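Local coordinates for protein poly-beta-hydroxybuterate polymerase (Cupriavidus necator, PDB 5T6O) that forms the catalytic domain of a class I synthase, which probably polymerises 3-hydroxybutyryl units from their coenzyme A thioesters into polyhydroxybutyrate, at residues A[16-20]-A[21-25]; A[82-85]-A[86-89]; A[210-213]-A[214-218]; A[237-240]-A[241-245]; A[287-290]-A[291-294]. The protein carries 1 engineered substitution. All coordinates share one frame; numbering follows the deposited sequence.

Contact 1 (A[16-20]-A[21-25]); sequences VVFEN and EYFQL. With SO4 (sulfate ion), chain C.
Backbone bonds zip Leu25 and Phe23 to the strand that precedes them. Leu25 O accepts from Val17 N at 2.9 Å, Leu25 N donates to Phe18 O at 2.8 Å, and Asn20 N reaches Phe23 O at 3.0 Å. Polar side chains add further bonds. Glu19 and Gln24 form a non-hydrogen-bonded backbone pair, but their side chains run alongside each other and are bonded: Gln24 NE2 donates within its amide plane to Glu19 OE1 at 2.8 Å; Arg383 shares this oxygen. Asn20's short amide can fold back on the backbone N-H groups just after it. With chi1 at 68° its CG sits between the backbone N and carbonyl carbon, where OD1 takes Tyr22 N at 2.8 Å from above the carbonyl plane and Phe23 N, more head-on, at 3.2 Å. Its ND2 donates to sulfate O2 at 3.0 Å; Arg99 also holds this ion, probably a component of the crystallisation solution. Apolar contact comes from Phe18 CE2 against Phe23 CZ at 3.6 Å, the rings oblique at 49°, and their side chains also touch helix 89-108. The whole is an antiparallel beta hairpin, its bend carrying an Asx turn, which lies towards one end of the central sheet of the alpha/beta hydrolase fold.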
loop_
_atom_site.group_PDB
_atom_site.type_symbol
_atom_site.label_atom_id
_atom_site.label_comp_id
_atom_site.label_asym_id
_atom_site.label_seq_id
_atom_site.Cartn_x
_atom_site.Cartn_y
_atom_site.Cartn_z
ATOM N N VAL A 16 -25.289 -1.135 39.322
ATOM C CA VAL A 16 -25.894 -2.217 38.549
ATOM C C VAL A 16 -27.392 -2.214 38.821
ATOM O O VAL A 16 -27.819 -2.257 39.983
ATOM C CB VAL A 16 -25.282 -3.578 38.932
ATOM C CG1 VAL A 16 -26.020 -4.737 38.230
ATOM C CG2 VAL A 16 -23.773 -3.632 38.656
ATOM N N VAL A 17 -28.201 -2.165 37.758
ATOM C CA VAL A 17 -29.657 -2.189 37.888
ATOM C C VAL A 17 -30.275 -3.462 37.321
ATOM O O VAL A 17 -31.492 -3.661 37.455
ATOM C CB VAL A 17 -30.314 -0.937 37.259
ATOM C CG1 VAL A 17 -29.925 0.329 38.032
ATOM C CG2 VAL A 17 -29.948 -0.774 35.770
ATOM N N PHE A 18 -29.481 -4.335 36.712
ATOM C CA PHE A 18 -29.992 -5.567 36.130
ATOM C C PHE A 18 -28.803 -6.477 35.872
ATOM O O PHE A 18 -27.712 -6.003 35.544
ATOM C CB PHE A 18 -30.752 -5.312 34.817
ATOM C CG PHE A 18 -31.127 -6.580 34.087
ATOM C CD1 PHE A 18 -32.236 -7.305 34.474
ATOM C CD2 PHE A 18 -30.349 -7.060 33.029
ATOM C CE1 PHE A 18 -32.577 -8.488 33.823
ATOM C CE2 PHE A 18 -30.690 -8.258 32.369
ATOM C CZ PHE A 18 -31.803 -8.959 32.768
ATOM N N GLU A 19 -29.025 -7.783 35.983
ATOM C CA GLU A 19 -27.966 -8.707 35.601
ATOM C C GLU A 19 -28.578 -10.036 35.195
ATOM O O GLU A 19 -29.596 -10.473 35.753
ATOM C CB GLU A 19 -26.944 -8.906 36.739
ATOM C CG GLU A 19 -27.482 -9.641 37.944
ATOM C CD GLU A 19 -26.546 -9.574 39.165
ATOM O OE1 GLU A 19 -25.679 -8.677 39.219
ATOM O OE2 GLU A 19 -26.694 -10.413 40.082
ATOM N N ASN A 20 -27.946 -10.685 34.223
ATOM C CA ASN A 20 -28.265 -12.078 33.920
ATOM C C ASN A 20 -26.945 -12.793 33.653
ATOM O O ASN A 20 -25.865 -12.300 34.003
ATOM C CB ASN A 20 -29.293 -12.187 32.772
ATOM C CG ASN A 20 -28.751 -11.737 31.412
ATOM O OD1 ASN A 20 -27.563 -11.464 31.239
ATOM N ND2 ASN A 20 -29.648 -11.666 30.428
ATOM N N GLU A 21 -27.016 -13.968 33.031
ATOM C CA GLU A 21 -25.806 -14.754 32.845
ATOM C C GLU A 21 -24.819 -14.061 31.922
ATOM O O GLU A 21 -23.612 -14.317 32.016
ATOM C CB GLU A 21 -26.150 -16.144 32.303
ATOM C CG GLU A 21 -26.862 -17.039 33.313
ATOM C CD GLU A 21 -26.068 -17.216 34.601
ATOM O OE1 GLU A 21 -24.846 -17.463 34.515
ATOM O OE2 GLU A 21 -26.663 -17.096 35.696
ATOM N N TYR A 22 -25.300 -13.170 31.062
ATOM C CA TYR A 22 -24.487 -12.601 29.998
ATOM C C TYR A 22 -23.918 -11.234 30.328
ATOM O O TYR A 22 -22.874 -10.871 29.781
ATOM C CB TYR A 22 -25.311 -12.491 28.708
ATOM C CG TYR A 22 -25.738 -13.829 28.169
ATOM C CD1 TYR A 22 -26.889 -14.462 28.639
ATOM C CD2 TYR A 22 -24.980 -14.480 27.189
ATOM C CE1 TYR A 22 -27.279 -15.701 28.149
ATOM C CE2 TYR A 22 -25.365 -15.729 26.696
ATOM C CZ TYR A 22 -26.508 -16.326 27.176
ATOM O OH TYR A 22 -26.886 -17.557 26.677
ATOM N N PHE A 23 -24.571 -10.454 31.187
ATOM C CA PHE A 23 -24.109 -9.085 31.390
ATOM C C PHE A 23 -24.766 -8.478 32.624
ATOM O O PHE A 23 -25.735 -9.013 33.175
ATOM C CB PHE A 23 -24.402 -8.213 30.166
ATOM C CG PHE A 23 -25.839 -7.776 30.063
ATOM C CD1 PHE A 23 -26.832 -8.682 29.734
ATOM C CD2 PHE A 23 -26.190 -6.446 30.271
ATOM C CE1 PHE A 23 -28.156 -8.269 29.638
ATOM C CE2 PHE A 23 -27.503 -6.028 30.171
ATOM C CZ PHE A 23 -28.486 -6.932 29.855
ATOM N N GLN A 24 -24.196 -7.354 33.056
ATOM C CA GLN A 24 -24.806 -6.447 34.019
ATOM C C GLN A 24 -25.119 -5.126 33.329
ATOM O O GLN A 24 -24.301 -4.610 32.559
ATOM C CB GLN A 24 -23.876 -6.181 35.202
ATOM C CG GLN A 24 -23.680 -7.378 36.110
ATOM C CD GLN A 24 -22.789 -7.070 37.279
ATOM O OE1 GLN A 24 -21.678 -6.542 37.113
ATOM N NE2 GLN A 24 -23.279 -7.372 38.489
ATOM N N LEU A 25 -26.297 -4.572 33.599
ATOM C CA LEU A 25 -26.634 -3.250 33.089
ATOM C C LEU A 25 -26.243 -2.213 34.137
ATOM O O LEU A 25 -26.747 -2.253 35.261
ATOM C CB LEU A 25 -28.121 -3.126 32.766
ATOM C CG LEU A 25 -28.457 -1.828 32.011
ATOM C CD1 LEU A 25 -27.836 -1.834 30.624
ATOM C CD2 LEU A 25 -29.972 -1.645 31.927
HETATM S S SO4 C . -33.201 -12.947 31.760
HETATM O O1 SO4 C . -34.481 -13.503 31.342
HETATM O O2 SO4 C . -32.589 -12.215 30.641
HETATM O O3 SO4 C . -32.317 -14.013 32.207
HETATM O O4 SO4 C . -33.434 -12.042 32.880
#

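Contact 2 (A[82-85]-A[86-89]); sequences ASMA and GSTW
Ser87 closes on Met84 through a type I beta turn, its backbone N donating to Met84 O at 3.0 Å with an N-H...O angle of 167°. The donor stands above the plane of that carbonyl. Ser87 OG, held beside its own backbone N (chi1 -56°), lies 2.9 Å from the same Met84 O. Serine's short side chain keeps this hydroxyl next to the turn's own carbonyl and against Met84 CB, 3.4 Å from OG.

One step out, the turn is steadied by its neighbours. Ala85 N donates to Ala82 O at 3.1 Å, carrying the preceding 3-10 segment into the turn. Gly86 N is served by a water that accepts from it at 2.8 Å and donates to Ser83 O at the same distance, so one water bridges two main-chain groups three residues apart. Further out, Met84 fits its flexible thioether chain against Tyr22 and Tyr92, and Ser87 touches the same two tyrosines. Just beyond, Thr88 occupies the N-cap position of helix 89-108 and bonds Asp91 N through OG1. Chemically, Met84 O takes the turn-closing N-H and has a hydroxyl beside it, while a water links two backbone groups; the bend thus relies on main-chain polarity, with methionine supplying its apolar side.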
loop_
_atom_site.group_PDB
_atom_site.type_symbol
_atom_site.label_atom_id
_atom_site.label_comp_id
_atom_site.label_asym_id
_atom_site.label_seq_id
_atom_site.Cartn_x
_atom_site.Cartn_y
_atom_site.Cartn_z
ATOM N N ALA A 82 -16.780 -21.792 32.276
ATOM C CA ALA A 82 -17.074 -23.066 31.625
ATOM C C ALA A 82 -18.559 -23.233 31.341
ATOM O O ALA A 82 -18.933 -23.862 30.342
ATOM C CB ALA A 82 -16.567 -24.215 32.494
ATOM N N SER A 83 -19.421 -22.665 32.189
ATOM C CA SER A 83 -20.859 -22.823 32.004
ATOM C C SER A 83 -21.339 -22.184 30.712
ATOM O O SER A 83 -22.410 -22.547 30.213
ATOM C CB SER A 83 -21.618 -22.218 33.191
ATOM O OG SER A 83 -21.429 -20.811 33.257
ATOM N N MET A 84 -20.571 -21.244 30.157
ATOM C CA MET A 84 -20.955 -20.545 28.945
ATOM C C MET A 84 -20.131 -20.968 27.734
ATOM O O MET A 84 -20.202 -20.313 26.693
ATOM C CB MET A 84 -20.849 -19.037 29.172
ATOM C CG MET A 84 -21.776 -18.558 30.290
ATOM S SD MET A 84 -21.494 -16.822 30.660
ATOM C CE MET A 84 -22.070 -16.034 29.155
ATOM N N ALA A 85 -19.376 -22.060 27.837
ATOM C CA ALA A 85 -18.505 -22.486 26.740
ATOM C C ALA A 85 -19.269 -22.826 25.462
ATOM O O ALA A 85 -18.648 -22.928 24.396
ATOM C CB ALA A 85 -17.675 -23.692 27.185
ATOM N N GLY A 86 -20.588 -23.000 25.534
ATOM C CA GLY A 86 -21.401 -23.239 24.358
ATOM C C GLY A 86 -22.250 -22.078 23.894
ATOM O O GLY A 86 -23.109 -22.273 23.021
ATOM N N SER A 87 -22.049 -20.874 24.431
ATOM C CA SER A 87 -22.854 -19.720 24.053
ATOM C C SER A 87 -22.587 -19.318 22.608
ATOM O O SER A 87 -21.454 -19.378 22.130
ATOM C CB SER A 87 -22.551 -18.531 24.965
ATOM O OG SER A 87 -22.743 -18.872 26.327
ATOM N N THR A 88 -23.634 -18.862 21.928
ATOM C CA THR A 88 -23.588 -18.571 20.504
ATOM C C THR A 88 -23.689 -17.075 20.258
ATOM O O THR A 88 -24.034 -16.295 21.149
ATOM C CB THR A 88 -24.725 -19.282 19.770
ATOM O OG1 THR A 88 -25.978 -18.746 20.229
ATOM C CG2 THR A 88 -24.674 -20.776 20.043
ATOM N N TRP A 89 -23.402 -16.688 19.013
ATOM C CA TRP A 89 -23.635 -15.306 18.605
ATOM C C TRP A 89 -25.092 -14.916 18.837
ATOM O O TRP A 89 -25.370 -13.822 19.338
ATOM C CB TRP A 89 -23.241 -15.116 17.138
ATOM C CG TRP A 89 -23.603 -13.771 16.541
ATOM C CD1 TRP A 89 -24.764 -13.448 15.896
ATOM C CD2 TRP A 89 -22.784 -12.595 16.503
ATOM N NE1 TRP A 89 -24.724 -12.144 15.467
ATOM C CE2 TRP A 89 -23.521 -11.595 15.829
ATOM C CE3 TRP A 89 -21.500 -12.286 16.980
ATOM C CZ2 TRP A 89 -23.021 -10.313 15.617
ATOM C CZ3 TRP A 89 -21.000 -11.012 16.769
ATOM C CH2 TRP A 89 -21.763 -10.037 16.092
HETATM O O HOH W 1 -22.678 -23.088 27.465
#

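Contact 3 (A[210-213]-A[214-218]); sequences NYLK and GNTPV
Tyr211 and Asn215 meet one turn apart near the C-terminal end of helix 202-215. Tyr211 has CG opposite its backbone N (chi1 172°), which brings the ring beside Asn215, whose CB lies over one face, 4.1 Å from the ring centroid and offset toward the rim, a CH-pi contact. The amide is nearly parallel to the ring, the planes only 16° apart. Asn215 CG stands beside its own backbone N, and from there ND2 bends back to give a well-aligned bond to Tyr211 O at 3.0 Å, in the carbonyl plane and on a lone pair. The main-chain bonds here, such as Asn215 N to Tyr211 O, are weak, and the asparagine amide adds a straighter bond to the same carbonyl.

Thr216 plays a similar part for Leu212. Its OG1 is folded back over its own main chain (chi1 78°), from where it donates to Leu212 O at 2.7 Å. The same hydroxyl accepts from Val218 N at 3.1 Å, an ST turn that carries the chain away from the helix. Thr216 CG2 meanwhile packs on Leu212 CD2 at 3.8 Å, so the beta-branched residue serves a polar and an apolar neighbour at once. Leu212 and Val218 both touch Leu223 of helix 220-227, and Leu212 also packs on Phe161 of the second subunit. The carbonyls of Tyr211 and Leu212, which receive only weak main-chain bonds across the contact, thus each gain a side-chain donor, with Thr216 OG1 both giving and accepting a bond.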
loop_
_atom_site.group_PDB
_atom_site.type_symbol
_atom_site.label_atom_id
_atom_site.label_comp_id
_atom_site.label_asym_id
_atom_site.label_seq_id
_atom_site.Cartn_x
_atom_site.Cartn_y
_atom_site.Cartn_z
ATOM N N ASN A 210 6.422 -6.294 27.142
ATOM C CA ASN A 210 7.710 -5.789 27.593
ATOM C C ASN A 210 8.343 -4.870 26.551
ATOM O O ASN A 210 8.977 -3.862 26.896
ATOM C CB ASN A 210 8.615 -6.975 27.914
ATOM C CG ASN A 210 9.792 -6.595 28.751
ATOM O OD1 ASN A 210 10.895 -6.444 28.239
ATOM N ND2 ASN A 210 9.573 -6.436 30.050
ATOM N N TYR A 211 8.185 -5.199 25.270
ATOM C CA TYR A 211 8.751 -4.354 24.221
ATOM C C TYR A 211 8.072 -2.987 24.186
ATOM O O TYR A 211 8.744 -1.949 24.117
ATOM C CB TYR A 211 8.624 -5.031 22.858
ATOM C CG TYR A 211 9.039 -4.085 21.746
ATOM C CD1 TYR A 211 10.382 -3.875 21.461
ATOM C CD2 TYR A 211 8.091 -3.374 21.023
ATOM C CE1 TYR A 211 10.774 -2.993 20.468
ATOM C CE2 TYR A 211 8.478 -2.475 20.021
ATOM C CZ TYR A 211 9.820 -2.299 19.757
ATOM O OH TYR A 211 10.218 -1.426 18.771
ATOM N N LEU A 212 6.739 -2.969 24.207
ATOM C CA LEU A 212 6.016 -1.706 24.088
ATOM C C LEU A 212 6.315 -0.792 25.269
ATOM O O LEU A 212 6.475 0.423 25.101
ATOM C CB LEU A 212 4.514 -1.966 23.996
ATOM C CG LEU A 212 4.078 -2.698 22.732
ATOM C CD1 LEU A 212 2.596 -2.988 22.793
ATOM C CD2 LEU A 212 4.450 -1.856 21.502
ATOM N N LYS A 213 6.389 -1.364 26.471
ATOM C CA LYS A 213 6.611 -0.550 27.665
ATOM C C LYS A 213 7.987 0.092 27.666
ATOM O O LYS A 213 8.150 1.192 28.199
ATOM C CB LYS A 213 6.410 -1.393 28.919
ATOM C CG LYS A 213 4.965 -1.785 29.094
ATOM C CD LYS A 213 4.673 -2.360 30.466
ATOM C CE LYS A 213 3.179 -2.610 30.601
ATOM N NZ LYS A 213 2.763 -2.856 32.002
ATOM N N GLY A 214 8.981 -0.551 27.065
ATOM C CA GLY A 214 10.326 -0.017 27.132
ATOM C C GLY A 214 10.787 0.742 25.901
ATOM O O GLY A 214 11.829 1.404 25.932
ATOM N N ASN A 215 10.040 0.661 24.804
ATOM C CA ASN A 215 10.543 1.188 23.552
ATOM C C ASN A 215 9.542 2.020 22.769
ATOM O O ASN A 215 9.866 2.446 21.655
ATOM C CB ASN A 215 11.050 0.032 22.679
ATOM C CG ASN A 215 12.127 -0.765 23.371
ATOM O OD1 ASN A 215 13.306 -0.410 23.318
ATOM N ND2 ASN A 215 11.726 -1.834 24.059
ATOM N N THR A 216 8.351 2.255 23.305
ATOM C CA THR A 216 7.313 3.039 22.657
ATOM C C THR A 216 6.605 3.874 23.710
ATOM O O THR A 216 6.680 3.575 24.908
ATOM C CB THR A 216 6.257 2.166 21.962
ATOM O OG1 THR A 216 5.365 1.642 22.957
ATOM C CG2 THR A 216 6.899 1.031 21.141
ATOM N N PRO A 217 5.864 4.913 23.283
ATOM C CA PRO A 217 5.013 5.648 24.229
ATOM C C PRO A 217 3.599 5.094 24.352
ATOM O O PRO A 217 2.700 5.834 24.765
ATOM C CB PRO A 217 4.989 7.063 23.634
ATOM C CG PRO A 217 5.060 6.814 22.157
ATOM C CD PRO A 217 6.013 5.636 22.000
ATOM N N VAL A 218 3.361 3.832 23.997
ATOM C CA VAL A 218 2.005 3.306 24.198
ATOM C C VAL A 218 1.640 3.456 25.674
ATOM O O VAL A 218 2.449 3.098 26.552
ATOM C CB VAL A 218 1.918 1.838 23.742
ATOM C CG1 VAL A 218 0.544 1.255 24.059
ATOM C CG2 VAL A 218 2.228 1.730 22.233
#

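Contact 4 (A[237-240]-A[241-245]); sequences YCWY and LRHTY. With SO4 (sulfate ion), chain D.
Leu241, Arg242, His243 and Thr244 each donate a backbone N-H to the carbonyl four residues back, from Tyr237 to Tyr240, in a helix that includes a wider pi-type turn at 241-245 and packs against the second subunit through Tyr237 and Leu241. Tyr240 O is gripped twice, by Thr244 N and, from the opposite face of its plane, by Thr244 OG1 at 2.6 Å. That hydroxyl also lies over the Tyr240 ring. Tyr245 turns its edge to the face of Tyr240 with planes 87° apart, centroids 5.6 Å. His243 crosses Trp239 as an oblique pair of rings, with His243 CB making a CH-pi contact 4.0 Å over the centroid of the indole's six-membered ring, while CD2 comes within 3.3 Å of Trp239 NE1. Arg242 carries its guanidinium over Cys238 SG, which is bonded to Cys182. Arg242 NH1 and His243 NE2 both donate to sulfate O2, each at 2.9 Å; the ion probably came from the crystallisation liquor. Glu249 holds His243 ND1, and Ala180 O holds Arg242 NH2. Arginine and histidine, one step apart on a helix beside a disulfide, together with Cys182 N, which also bonds the ion, make a pocket that can hold an anion, here a sulfate.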
loop_
_atom_site.group_PDB
_atom_site.type_symbol
_atom_site.label_atom_id
_atom_site.label_comp_id
_atom_site.label_asym_id
_atom_site.label_seq_id
_atom_site.Cartn_x
_atom_site.Cartn_y
_atom_site.Cartn_z
ATOM N N TYR A 237 -17.171 -17.094 18.899
ATOM C CA TYR A 237 -15.946 -16.727 18.195
ATOM C C TYR A 237 -15.924 -17.330 16.793
ATOM O O TYR A 237 -15.523 -16.671 15.826
ATOM C CB TYR A 237 -14.771 -17.192 19.070
ATOM C CG TYR A 237 -13.344 -17.024 18.588
ATOM C CD1 TYR A 237 -12.998 -16.122 17.601
ATOM C CD2 TYR A 237 -12.329 -17.787 19.164
ATOM C CE1 TYR A 237 -11.678 -15.996 17.182
ATOM C CE2 TYR A 237 -11.015 -17.668 18.757
ATOM C CZ TYR A 237 -10.694 -16.780 17.757
ATOM O OH TYR A 237 -9.379 -16.666 17.351
ATOM N N CYS A 238 -16.382 -18.577 16.659
ATOM C CA CYS A 238 -16.467 -19.225 15.352
ATOM C C CYS A 238 -17.374 -18.443 14.408
ATOM O O CYS A 238 -17.007 -18.155 13.259
ATOM C CB CYS A 238 -16.975 -20.659 15.542
ATOM S SG CYS A 238 -17.332 -21.586 14.029
ATOM N N TRP A 239 -18.570 -18.090 14.881
ATOM C CA TRP A 239 -19.539 -17.389 14.037
ATOM C C TRP A 239 -19.010 -16.027 13.624
ATOM O O TRP A 239 -19.085 -15.645 12.453
ATOM C CB TRP A 239 -20.869 -17.240 14.786
ATOM C CG TRP A 239 -22.010 -16.730 13.958
ATOM C CD1 TRP A 239 -23.034 -17.467 13.430
ATOM C CD2 TRP A 239 -22.251 -15.370 13.563
ATOM N NE1 TRP A 239 -23.894 -16.649 12.730
ATOM C CE2 TRP A 239 -23.434 -15.362 12.794
ATOM C CE3 TRP A 239 -21.581 -14.163 13.780
ATOM C CZ2 TRP A 239 -23.959 -14.194 12.242
ATOM C CZ3 TRP A 239 -22.106 -13.006 13.229
ATOM C CH2 TRP A 239 -23.284 -13.035 12.468
ATOM N N TYR A 240 -18.478 -15.272 14.588
ATOM C CA TYR A 240 -17.937 -13.948 14.292
ATOM C C TYR A 240 -16.824 -14.021 13.252
ATOM O O TYR A 240 -16.853 -13.306 12.243
ATOM C CB TYR A 240 -17.448 -13.321 15.597
ATOM C CG TYR A 240 -16.942 -11.905 15.469
ATOM C CD1 TYR A 240 -17.714 -10.918 14.862
ATOM C CD2 TYR A 240 -15.706 -11.553 15.984
ATOM C CE1 TYR A 240 -17.246 -9.617 14.755
ATOM C CE2 TYR A 240 -15.229 -10.254 15.878
ATOM C CZ TYR A 240 -16.003 -9.295 15.266
ATOM O OH TYR A 240 -15.522 -8.002 15.165
ATOM N N LEU A 241 -15.846 -14.908 13.456
ATOM C CA LEU A 241 -14.755 -15.044 12.492
ATOM C C LEU A 241 -15.276 -15.462 11.121
ATOM O O LEU A 241 -14.868 -14.909 10.096
ATOM C CB LEU A 241 -13.741 -16.068 13.008
ATOM C CG LEU A 241 -12.251 -15.899 12.755
ATOM C CD1 LEU A 241 -11.789 -14.529 13.229
ATOM C CD2 LEU A 241 -11.488 -17.010 13.483
ATOM N N ARG A 242 -16.176 -16.450 11.083
ATOM C CA ARG A 242 -16.627 -16.996 9.804
ATOM C C ARG A 242 -17.432 -15.979 9.003
ATOM O O ARG A 242 -17.171 -15.768 7.810
ATOM C CB ARG A 242 -17.468 -18.253 10.045
ATOM C CG ARG A 242 -18.169 -18.792 8.794
ATOM C CD ARG A 242 -18.843 -20.113 9.134
ATOM N NE ARG A 242 -17.852 -21.162 9.352
ATOM C CZ ARG A 242 -18.132 -22.358 9.855
ATOM N NH1 ARG A 242 -19.374 -22.643 10.230
ATOM N NH2 ARG A 242 -17.171 -23.261 9.994
ATOM N N HIS A 243 -18.422 -15.341 9.634
ATOM C CA HIS A 243 -19.442 -14.619 8.882
ATOM C C HIS A 243 -19.129 -13.138 8.716
ATOM O O HIS A 243 -19.841 -12.452 7.971
ATOM C CB HIS A 243 -20.811 -14.795 9.551
ATOM C CG HIS A 243 -21.321 -16.205 9.494
ATOM N ND1 HIS A 243 -21.687 -16.812 8.314
ATOM C CD2 HIS A 243 -21.501 -17.133 10.467
ATOM C CE1 HIS A 243 -22.083 -18.050 8.563
ATOM N NE2 HIS A 243 -21.973 -18.271 9.861
ATOM N N THR A 244 -18.090 -12.631 9.379
ATOM C CA THR A 244 -17.675 -11.253 9.150
ATOM C C THR A 244 -16.299 -11.215 8.482
ATOM O O THR A 244 -16.214 -11.037 7.260
ATOM C CB THR A 244 -17.715 -10.445 10.464
ATOM O OG1 THR A 244 -16.700 -10.887 11.374
ATOM C CG2 THR A 244 -19.067 -10.597 11.136
ATOM N N TYR A 245 -15.223 -11.428 9.245
ATOM C CA TYR A 245 -13.883 -11.334 8.670
ATOM C C TYR A 245 -13.703 -12.231 7.448
ATOM O O TYR A 245 -13.078 -11.824 6.462
ATOM C CB TYR A 245 -12.829 -11.680 9.720
ATOM C CG TYR A 245 -12.608 -10.582 10.721
ATOM C CD1 TYR A 245 -11.709 -9.547 10.463
ATOM C CD2 TYR A 245 -13.293 -10.572 11.927
ATOM C CE1 TYR A 245 -11.505 -8.541 11.385
ATOM C CE2 TYR A 245 -13.097 -9.568 12.845
ATOM C CZ TYR A 245 -12.202 -8.558 12.571
ATOM O OH TYR A 245 -12.006 -7.562 13.497
HETATM S S SO4 D . -22.749 -21.387 11.683
HETATM O O1 SO4 D . -24.079 -21.150 11.128
HETATM O O2 SO4 D . -21.755 -21.013 10.671
HETATM O O3 SO4 D . -22.580 -22.790 12.062
HETATM O O4 SO4 D . -22.581 -20.606 12.908
#

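Contact 5 (A[287-290]-A[291-294]); sequences AAYA and STAL
Thr292 folds its side chain back on Tyr289, three residues earlier. At the root, Thr292 CB lies 3.4 Å from Tyr289 O. Two branches leave it. The hydroxyl is swung inward over the residue's own backbone (chi1 60°), which brings OG1 almost straight onto Tyr289 O, the donated bond measuring 2.7 Å. The same OG1 hovers over one face of the Tyr289 ring, offset toward its rim and 3.7 Å from CE2. The methyl, CG2, stays beside the backbone N and comes within 3.4 Å of Tyr289 O. A threonine thus lets one carbonyl be met by a hydroxyl and, from above its plane, by Thr292 N at 2.8 Å.

The neighbouring bonds have the three-residue spacing of a 3-10 turn: Ser291 N donates to Ala288 O at 3.0 Å and Ala293 N to Ala290 O at 3.1 Å. Ser291 OG is linked through a water to Ala287 O, which accepts from that water. Ala288 and Ala290 thus contribute their backbone carbonyls.

The segment carries helix 285-289 into the loop before strand 299-304. Tyr289 reaches beyond it, its OH bonding Pro330 O and its ring meeting Phe301 of that strand edge-to-face and Trp336 of helix 333-339, while Ser291 and Leu294 lean on Leu150 in a loop.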
loop_
_atom_site.group_PDB
_atom_site.type_symbol
_atom_site.label_atom_id
_atom_site.label_comp_id
_atom_site.label_asym_id
_atom_site.label_seq_id
_atom_site.Cartn_x
_atom_site.Cartn_y
_atom_site.Cartn_z
ATOM N N ALA A 287 -12.867 1.246 6.258
ATOM C CA ALA A 287 -13.803 0.157 6.530
ATOM C C ALA A 287 -14.989 0.656 7.340
ATOM O O ALA A 287 -16.136 0.302 7.050
ATOM C CB ALA A 287 -13.090 -0.986 7.263
ATOM N N ALA A 288 -14.736 1.489 8.355
ATOM C CA ALA A 288 -15.838 2.158 9.039
ATOM C C ALA A 288 -16.665 2.975 8.059
ATOM O O ALA A 288 -17.901 2.946 8.105
ATOM C CB ALA A 288 -15.310 3.056 10.156
ATOM N N TYR A 289 -15.998 3.699 7.150
ATOM C CA TYR A 289 -16.723 4.542 6.201
ATOM C C TYR A 289 -17.647 3.719 5.321
ATOM O O TYR A 289 -18.707 4.205 4.899
ATOM C CB TYR A 289 -15.744 5.330 5.333
ATOM C CG TYR A 289 -16.431 6.313 4.414
ATOM C CD1 TYR A 289 -16.832 7.554 4.885
ATOM C CD2 TYR A 289 -16.685 6.000 3.083
ATOM C CE1 TYR A 289 -17.467 8.458 4.066
ATOM C CE2 TYR A 289 -17.333 6.904 2.243
ATOM C CZ TYR A 289 -17.715 8.135 2.751
ATOM O OH TYR A 289 -18.352 9.057 1.956
ATOM N N ALA A 290 -17.253 2.477 5.015
ATOM C CA ALA A 290 -18.076 1.605 4.194
ATOM C C ALA A 290 -19.462 1.372 4.792
ATOM O O ALA A 290 -20.377 0.982 4.059
ATOM C CB ALA A 290 -17.356 0.272 3.973
ATOM N N SER A 291 -19.650 1.602 6.100
ATOM C CA SER A 291 -20.999 1.530 6.658
ATOM C C SER A 291 -21.951 2.525 6.005
ATOM O O SER A 291 -23.164 2.296 6.024
ATOM C CB SER A 291 -20.978 1.768 8.171
ATOM O OG SER A 291 -20.203 0.777 8.828
ATOM N N THR A 292 -21.444 3.621 5.426
ATOM C CA THR A 292 -22.347 4.600 4.825
ATOM C C THR A 292 -23.057 4.052 3.594
ATOM O O THR A 292 -24.052 4.637 3.153
ATOM C CB THR A 292 -21.610 5.884 4.423
ATOM O OG1 THR A 292 -20.587 5.581 3.465
ATOM C CG2 THR A 292 -20.994 6.568 5.635
ATOM N N ALA A 293 -22.568 2.961 3.027
ATOM C CA ALA A 293 -23.214 2.347 1.876
ATOM C C ALA A 293 -24.311 1.366 2.266
ATOM O O ALA A 293 -25.035 0.895 1.385
ATOM C CB ALA A 293 -22.175 1.622 1.015
ATOM N N LEU A 294 -24.441 1.050 3.557
ATOM C CA LEU A 294 -25.319 -0.004 4.051
ATOM C C LEU A 294 -26.547 0.513 4.779
ATOM O O LEU A 294 -27.578 -0.159 4.775
ATOM C CB LEU A 294 -24.557 -0.912 5.030
ATOM C CG LEU A 294 -23.223 -1.470 4.560
ATOM C CD1 LEU A 294 -22.581 -2.308 5.671
ATOM C CD2 LEU A 294 -23.476 -2.307 3.304
HETATM O O HOH W 2 -18.286 -1.075 7.973
HETATM O O HOH W 3 -19.050 1.678 10.895
#

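Contacts 1, 2 and 4 form a chain of touching neighbours. Tyr22 CD2 of contact 1 packs on Met84 CE of contact 2 at 3.8 Å, and at the far end of contact 2 Trp89 stacks on Trp239 of contact 4, with Trp89 CE2 and Trp239 CZ3 3.3 Å apart. Contact 5 stands apart, its nearest atoms about 9 Å from contact 4. Contact 3 is remote within the chain, its centre about 31 Å from that of contact 4, yet the assembly brings the two together: Arg242 packs on Asn210 of the second subunit. Contacts 1 and 4 each bind a sulfate, though their nearest atoms are about 11 Å apart.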